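Local coordinates for protein CPn_0803/CP_1068/CPj0803/CpB0832 (Chlamydophila pneumoniae, PDB 3Q9D) that is of unknown function, belongs to a chlamydial family, and is probably associated with the needle tip of the type III secretion system, at residues 70-75 against 129-134; 89-94 against 103-108. All coordinates share one frame; numbering follows the deposited sequence.

Contact 1 (70-75 against 129-134)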
loop_
_atom_site.group_PDB
_atom_site.type_symbol
_atom_site.label_atom_id
_atom_site.label_comp_id
_atom_site.label_asym_id
_atom_site.label_seq_id
_atom_site.Cartn_x
_atom_site.Cartn_y
_atom_site.Cartn_z
ATOM N N THR A 70 10.184 -10.144 -11.162
ATOM C CA THR A 70 11.644 -10.056 -11.127
ATOM C C THR A 70 12.332 -11.290 -11.721
ATOM O O THR A 70 13.341 -11.164 -12.441
ATOM C CB THR A 70 12.149 -9.821 -9.701
ATOM O OG1 THR A 70 11.559 -8.622 -9.191
ATOM C CG2 THR A 70 13.714 -9.712 -9.661
ATOM N N PHE A 71 11.795 -12.475 -11.461
ATOM C CA PHE A 71 12.414 -13.649 -12.068
ATOM C C PHE A 71 12.323 -13.605 -13.588
ATOM O O PHE A 71 13.290 -13.880 -14.303
ATOM C CB PHE A 71 11.809 -14.961 -11.564
ATOM C CG PHE A 71 12.518 -16.155 -12.125
ATOM C CD1 PHE A 71 13.803 -16.457 -11.705
ATOM C CD2 PHE A 71 11.948 -16.913 -13.126
ATOM C CE1 PHE A 71 14.487 -17.550 -12.230
ATOM C CE2 PHE A 71 12.627 -18.008 -13.676
ATOM C CZ PHE A 71 13.900 -18.317 -13.235
ATOM N N ARG A 72 11.163 -13.215 -14.100
ATOM C CA ARG A 72 11.030 -13.070 -15.539
ATOM C C ARG A 72 11.898 -11.950 -16.095
ATOM O O ARG A 72 12.395 -12.040 -17.214
ATOM C CB ARG A 72 9.555 -12.905 -15.935
ATOM C CG ARG A 72 8.909 -14.285 -16.173
ATOM C CD ARG A 72 7.412 -14.225 -16.345
ATOM N NE ARG A 72 6.739 -13.785 -15.126
ATOM C CZ ARG A 72 5.462 -14.035 -14.843
ATOM N NH1 ARG A 72 4.725 -14.736 -15.693
ATOM N NH2 ARG A 72 4.928 -13.594 -13.705
ATOM N N GLU A 73 12.087 -10.893 -15.313
ATOM C CA GLU A 73 12.932 -9.797 -15.774
ATOM C C GLU A 73 14.386 -10.263 -15.888
ATOM O O GLU A 73 15.088 -9.927 -16.840
ATOM C CB GLU A 73 12.836 -8.604 -14.813
ATOM C CG GLU A 73 13.579 -7.377 -15.315
ATOM C CD GLU A 73 13.355 -6.136 -14.438
ATOM O OE1 GLU A 73 12.791 -6.282 -13.329
ATOM O OE2 GLU A 73 13.757 -5.021 -14.869
ATOM N N PHE A 74 14.824 -11.043 -14.904
ATOM C CA PHE A 74 16.123 -11.690 -14.944
ATOM C C PHE A 74 16.292 -12.609 -16.177
ATOM O O PHE A 74 17.317 -12.573 -16.856
ATOM C CB PHE A 74 16.338 -12.484 -13.649
ATOM C CG PHE A 74 17.300 -13.624 -13.794
ATOM C CD1 PHE A 74 18.670 -13.398 -13.831
ATOM C CD2 PHE A 74 16.834 -14.931 -13.885
ATOM C CE1 PHE A 74 19.580 -14.481 -13.971
ATOM C CE2 PHE A 74 17.726 -16.006 -14.017
ATOM C CZ PHE A 74 19.086 -15.780 -14.063
ATOM N N GLN A 75 15.308 -13.450 -16.460
ATOM C CA GLN A 75 15.409 -14.303 -17.648
ATOM C C GLN A 75 15.585 -13.459 -18.892
ATOM O O GLN A 75 16.344 -13.803 -19.775
ATOM C CB GLN A 75 14.145 -15.159 -17.802
ATOM C CG GLN A 75 13.988 -16.218 -16.717
ATOM C CD GLN A 75 12.734 -17.040 -16.940
ATOM O OE1 GLN A 75 11.630 -16.499 -16.961
ATOM N NE2 GLN A 75 12.902 -18.344 -17.150
ATOM N N ASP A 129 11.271 -18.023 -6.047
ATOM C CA ASP A 129 10.375 -18.434 -4.967
ATOM C C ASP A 129 9.139 -17.539 -4.890
ATOM O O ASP A 129 8.023 -18.036 -4.711
ATOM C CB ASP A 129 11.102 -18.435 -3.614
ATOM C CG ASP A 129 10.522 -19.450 -2.630
ATOM O OD1 ASP A 129 9.971 -20.482 -3.066
ATOM O OD2 ASP A 129 10.631 -19.221 -1.414
ATOM N N ILE A 130 9.334 -16.227 -5.032
ATOM C CA ILE A 130 8.233 -15.264 -4.944
ATOM C C ILE A 130 7.242 -15.485 -6.108
ATOM O O ILE A 130 6.011 -15.553 -5.933
ATOM C CB ILE A 130 8.798 -13.813 -4.915
ATOM C CG1 ILE A 130 9.505 -13.553 -3.560
ATOM C CG2 ILE A 130 7.698 -12.800 -5.197
ATOM C CD1 ILE A 130 10.202 -12.186 -3.445
ATOM N N HIS A 131 7.807 -15.625 -7.296
ATOM C CA HIS A 131 7.054 -16.003 -8.488
ATOM C C HIS A 131 6.151 -17.224 -8.217
ATOM O O HIS A 131 5.002 -17.285 -8.665
ATOM C CB HIS A 131 8.046 -16.299 -9.618
ATOM C CG HIS A 131 7.416 -16.474 -10.960
ATOM N ND1 HIS A 131 6.150 -16.992 -11.132
ATOM C CD2 HIS A 131 7.879 -16.202 -12.203
ATOM C CE1 HIS A 131 5.863 -17.032 -12.418
ATOM N NE2 HIS A 131 6.900 -16.561 -13.093
ATOM N N GLU A 132 6.668 -18.183 -7.467
ATOM C CA GLU A 132 5.959 -19.440 -7.242
ATOM C C GLU A 132 5.025 -19.400 -6.044
ATOM O O GLU A 132 3.920 -19.923 -6.119
ATOM C CB GLU A 132 6.973 -20.583 -7.095
ATOM C CG GLU A 132 7.761 -20.775 -8.372
ATOM C CD GLU A 132 8.913 -21.757 -8.240
ATOM O OE1 GLU A 132 9.361 -22.015 -7.097
ATOM O OE2 GLU A 132 9.365 -22.268 -9.293
ATOM N N ARG A 133 5.463 -18.767 -4.950
ATOM C CA ARG A 133 4.749 -18.824 -3.671
ATOM C C ARG A 133 4.948 -17.570 -2.796
ATOM O O ARG A 133 4.975 -17.655 -1.568
ATOM C CB ARG A 133 5.188 -20.067 -2.894
ATOM C CG ARG A 133 6.686 -20.239 -2.824
ATOM C CD ARG A 133 7.047 -21.622 -2.273
ATOM N NE ARG A 133 6.600 -21.703 -0.889
ATOM C CZ ARG A 133 7.286 -21.210 0.140
ATOM N NH1 ARG A 133 8.477 -20.635 -0.051
ATOM N NH2 ARG A 133 6.783 -21.307 1.363
ATOM N N GLY A 134 5.055 -16.411 -3.438
ATOM C CA GLY A 134 5.264 -15.158 -2.725
ATOM C C GLY A 134 4.200 -14.841 -1.687
ATOM O O GLY A 134 4.470 -14.155 -0.718
#
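Arg72 and His131 meet where the N-terminal turn of helix 70-82 packs against the C-terminal end of helix 107-133, a helix-helix contact in the all-helical half of the chain that precedes the antiparallel sheet. The backbones come closest at Phe71 and His131, with 6.9 Å between their CA atoms.

The main interaction is a van der Waals contact between the imidazole and the guanidinium. The His131 ring reaches across to Arg72 and sets NE2 over one face of its guanidinium, 3.3 Å above the plane and over its centre, with NE2 of His131 3.4 Å from CZ of Arg72. The two planes are 31° apart, so the groups are tilted against each other instead of lying flat, and CE1 of His131 is farther off, 3.8 Å from NH2 of Arg72. Although NE of Arg72 also comes near NE2 of His131, the angle is too poor for a hydrogen bond. A bend at chi3 (-65°) turns the end of the arginine toward the ring. Its strongest polar partner lies elsewhere: NH1 forms a salt bridge with Asp143 of the second subunit, which leaves the histidine resting on an arginine already held at the subunit interface.

Charge pairing within 129-134 is less certain: in one of the two conformers of Asp129, NH1 of Arg133 lies 2.9 Å from OD2 of Asp129, a salt bridge of weak hydrogen-bond geometry.

Apolar packing comes from Phe71. With its CG anti to the backbone N (chi1 -176°), the Phe71 side chain also packs on Ala127 and Lys128 of helix 107-133 and on Ile97 of helix 86-98. Its CB lies at the edge of the His131 ring, near the ring plane, with CB of Phe71 4.2 Å from CD2 of His131.

Contact 2 (89-94 against 103-108); sequences ANFFFE and QELAPQ
Phe91 carries the whole contact from the side of helix 86-98, placing its ring against Gln103 and Leu105 in the loop that leads into helix 107-133.

At Phe91 the CG is anti to the backbone N (chi1 173°), and the ring extends from the helix toward the loop. Gln103 crosses it at about a right angle: CG of the glutamine touches CE1 of Phe91 at 3.7 Å, while NE2 is 4.1 Å above one ring face, offset toward the rim. Because the amide and ring planes are 77° apart, the amide stands steeply against the ring and is not stacked flat on it. Leu105 arrives from the opposite direction and places both methyls at the far end of the ring. CD2 of Leu105 is 3.7 Å from CZ of Phe91, and CD1, 3.8 Å from the same CZ, lies at the ring edge in its plane. Leu44 and Thr102 add further packing around Phe91.

Next along the helix, the Phe92 ring receives CD2 of Phe91 over its centre, 4.0 Å above the plane, and itself turns to Val50 and Leu54 of helix 48-61, while Phe93 points to another side, meeting Phe79 edge to face.

On the loop side, Ala106 takes the N-cap position of helix 107-133. The arrangement is that of a helix-loop-helix connection, its linker packed onto the helix before it by a leucine and the aliphatic part of a glutamine.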
loop_
_atom_site.group_PDB
_atom_site.type_symbol
_atom_site.label_atom_id
_atom_site.label_comp_id
_atom_site.label_asym_id
_atom_site.label_seq_id
_atom_site.Cartn_x
_atom_site.Cartn_y
_atom_site.Cartn_z
ATOM N N ALA A 89 22.779 -18.588 -23.042
ATOM C CA ALA A 89 21.706 -18.452 -22.063
ATOM C C ALA A 89 21.782 -19.562 -21.013
ATOM O O ALA A 89 21.715 -19.295 -19.805
ATOM C CB ALA A 89 20.342 -18.462 -22.756
ATOM N N ASN A 90 21.894 -20.811 -21.464
ATOM C CA ASN A 90 21.935 -21.930 -20.526
ATOM C C ASN A 90 23.167 -21.893 -19.629
ATOM O O ASN A 90 23.103 -22.284 -18.467
ATOM C CB ASN A 90 21.855 -23.270 -21.255
ATOM C CG ASN A 90 20.480 -23.525 -21.832
ATOM O OD1 ASN A 90 19.498 -22.882 -21.436
ATOM N ND2 ASN A 90 20.394 -24.468 -22.756
ATOM N N PHE A 91 24.280 -21.427 -20.172
ATOM C CA PHE A 91 25.489 -21.301 -19.370
ATOM C C PHE A 91 25.208 -20.376 -18.187
ATOM O O PHE A 91 25.506 -20.713 -17.041
ATOM C CB PHE A 91 26.640 -20.752 -20.207
ATOM C CG PHE A 91 27.872 -20.447 -19.406
ATOM C CD1 PHE A 91 28.608 -21.470 -18.831
ATOM C CD2 PHE A 91 28.294 -19.142 -19.225
ATOM C CE1 PHE A 91 29.743 -21.203 -18.085
ATOM C CE2 PHE A 91 29.435 -18.865 -18.486
ATOM C CZ PHE A 91 30.157 -19.904 -17.914
ATOM N N PHE A 92 24.624 -19.215 -18.462
ATOM C CA PHE A 92 24.348 -18.259 -17.386
ATOM C C PHE A 92 23.235 -18.687 -16.435
ATOM O O PHE A 92 23.301 -18.409 -15.236
ATOM C CB PHE A 92 24.099 -16.853 -17.947
ATOM C CG PHE A 92 25.362 -16.159 -18.397
ATOM C CD1 PHE A 92 26.375 -15.887 -17.483
ATOM C CD2 PHE A 92 25.533 -15.777 -19.718
ATOM C CE1 PHE A 92 27.547 -15.252 -17.883
ATOM C CE2 PHE A 92 26.691 -15.144 -20.131
ATOM C CZ PHE A 92 27.701 -14.880 -19.216
ATOM N N PHE A 93 22.216 -19.376 -16.956
ATOM C CA PHE A 93 21.169 -19.930 -16.088
ATOM C C PHE A 93 21.728 -20.993 -15.123
ATOM O O PHE A 93 21.427 -20.970 -13.940
ATOM C CB PHE A 93 20.024 -20.532 -16.914
ATOM C CG PHE A 93 19.142 -19.492 -17.590
ATOM C CD1 PHE A 93 18.730 -18.350 -16.903
ATOM C CD2 PHE A 93 18.735 -19.659 -18.907
ATOM C CE1 PHE A 93 17.895 -17.379 -17.533
ATOM C CE2 PHE A 93 17.913 -18.704 -19.542
ATOM C CZ PHE A 93 17.506 -17.562 -18.847
ATOM N N GLU A 94 22.515 -21.935 -15.630
ATOM C CA GLU A 94 23.159 -22.924 -14.744
ATOM C C GLU A 94 24.017 -22.219 -13.694
ATOM O O GLU A 94 23.956 -22.525 -12.498
ATOM C CB GLU A 94 24.054 -23.858 -15.554
ATOM C CG GLU A 94 23.322 -24.779 -16.493
ATOM C CD GLU A 94 22.546 -25.857 -15.760
ATOM O OE1 GLU A 94 22.598 -25.891 -14.509
ATOM O OE2 GLU A 94 21.892 -26.675 -16.444
ATOM N N GLN A 103 31.334 -25.102 -18.037
ATOM C CA GLN A 103 32.581 -25.242 -18.783
ATOM C C GLN A 103 33.700 -24.501 -18.073
ATOM O O GLN A 103 33.452 -23.592 -17.263
ATOM C CB GLN A 103 32.434 -24.725 -20.209
ATOM C CG GLN A 103 31.818 -23.353 -20.287
ATOM C CD GLN A 103 32.065 -22.675 -21.625
ATOM O OE1 GLN A 103 32.596 -23.281 -22.558
ATOM N NE2 GLN A 103 31.683 -21.406 -21.723
ATOM N N GLU A 104 34.933 -24.908 -18.357
ATOM C CA GLU A 104 36.109 -24.233 -17.802
ATOM C C GLU A 104 36.179 -22.784 -18.308
ATOM O O GLU A 104 35.970 -22.510 -19.493
ATOM C CB GLU A 104 37.384 -25.000 -18.178
ATOM C CG GLU A 104 38.692 -24.414 -17.616
ATOM C CD GLU A 104 38.978 -24.819 -16.160
ATOM O OE1 GLU A 104 38.215 -25.641 -15.593
ATOM O OE2 GLU A 104 39.980 -24.316 -15.589
ATOM N N LEU A 105 36.452 -21.856 -17.401
ATOM C CA LEU A 105 36.605 -20.459 -17.771
ATOM C C LEU A 105 38.040 -20.076 -17.484
ATOM O O LEU A 105 38.655 -20.649 -16.589
ATOM C CB LEU A 105 35.660 -19.573 -16.941
ATOM C CG LEU A 105 34.149 -19.757 -17.169
ATOM C CD1 LEU A 105 33.312 -19.100 -16.053
ATOM C CD2 LEU A 105 33.737 -19.225 -18.546
ATOM N N ALA A 106 38.566 -19.096 -18.215
ATOM C CA ALA A 106 39.893 -18.565 -17.920
ATOM C C ALA A 106 39.837 -17.922 -16.541
ATOM O O ALA A 106 38.781 -17.499 -16.108
ATOM C CB ALA A 106 40.300 -17.536 -18.973
ATOM N N PRO A 107 40.975 -17.841 -15.846
ATOM C CA PRO A 107 40.939 -17.381 -14.448
ATOM C C PRO A 107 40.178 -16.064 -14.184
ATOM O O PRO A 107 39.400 -16.005 -13.223
ATOM C CB PRO A 107 42.423 -17.262 -14.091
ATOM C CG PRO A 107 43.070 -18.350 -14.957
ATOM C CD PRO A 107 42.320 -18.305 -16.252
ATOM N N GLN A 108 40.366 -15.031 -15.002
ATOM C CA GLN A 108 39.646 -13.776 -14.745
ATOM C C GLN A 108 38.137 -13.911 -14.909
ATOM O O GLN A 108 37.366 -13.300 -14.163
ATOM C CB GLN A 108 40.185 -12.633 -15.594
ATOM C CG GLN A 108 41.595 -12.225 -15.184
ATOM C CD GLN A 108 42.099 -10.999 -15.917
ATOM O OE1 GLN A 108 41.355 -10.350 -16.657
ATOM N NE2 GLN A 108 43.373 -10.676 -15.718
#

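Contacts 1 and 2 lie in the same helical half of the chain, their centres about 22 Å apart: contact 1 uses the last turns of helix 107-133, contact 2 the loop that leads into its first turn. The other two segments sit on consecutive helices, 70-82 and 86-98, which pack directly on each other where Phe93 CE1 lies 3.8 Å from Phe74 CE2 and 4.0 Å from Gln75 CA. This packing links the two segments, although neither phenylalanine takes part in contact 1 or contact 2 itself. The segments of contact 1 are also touched by the second subunit, at Arg72 and Glu73, and by the third, at Ile130, whereas no other chain of the six-chain assembly reaches those of contact 2.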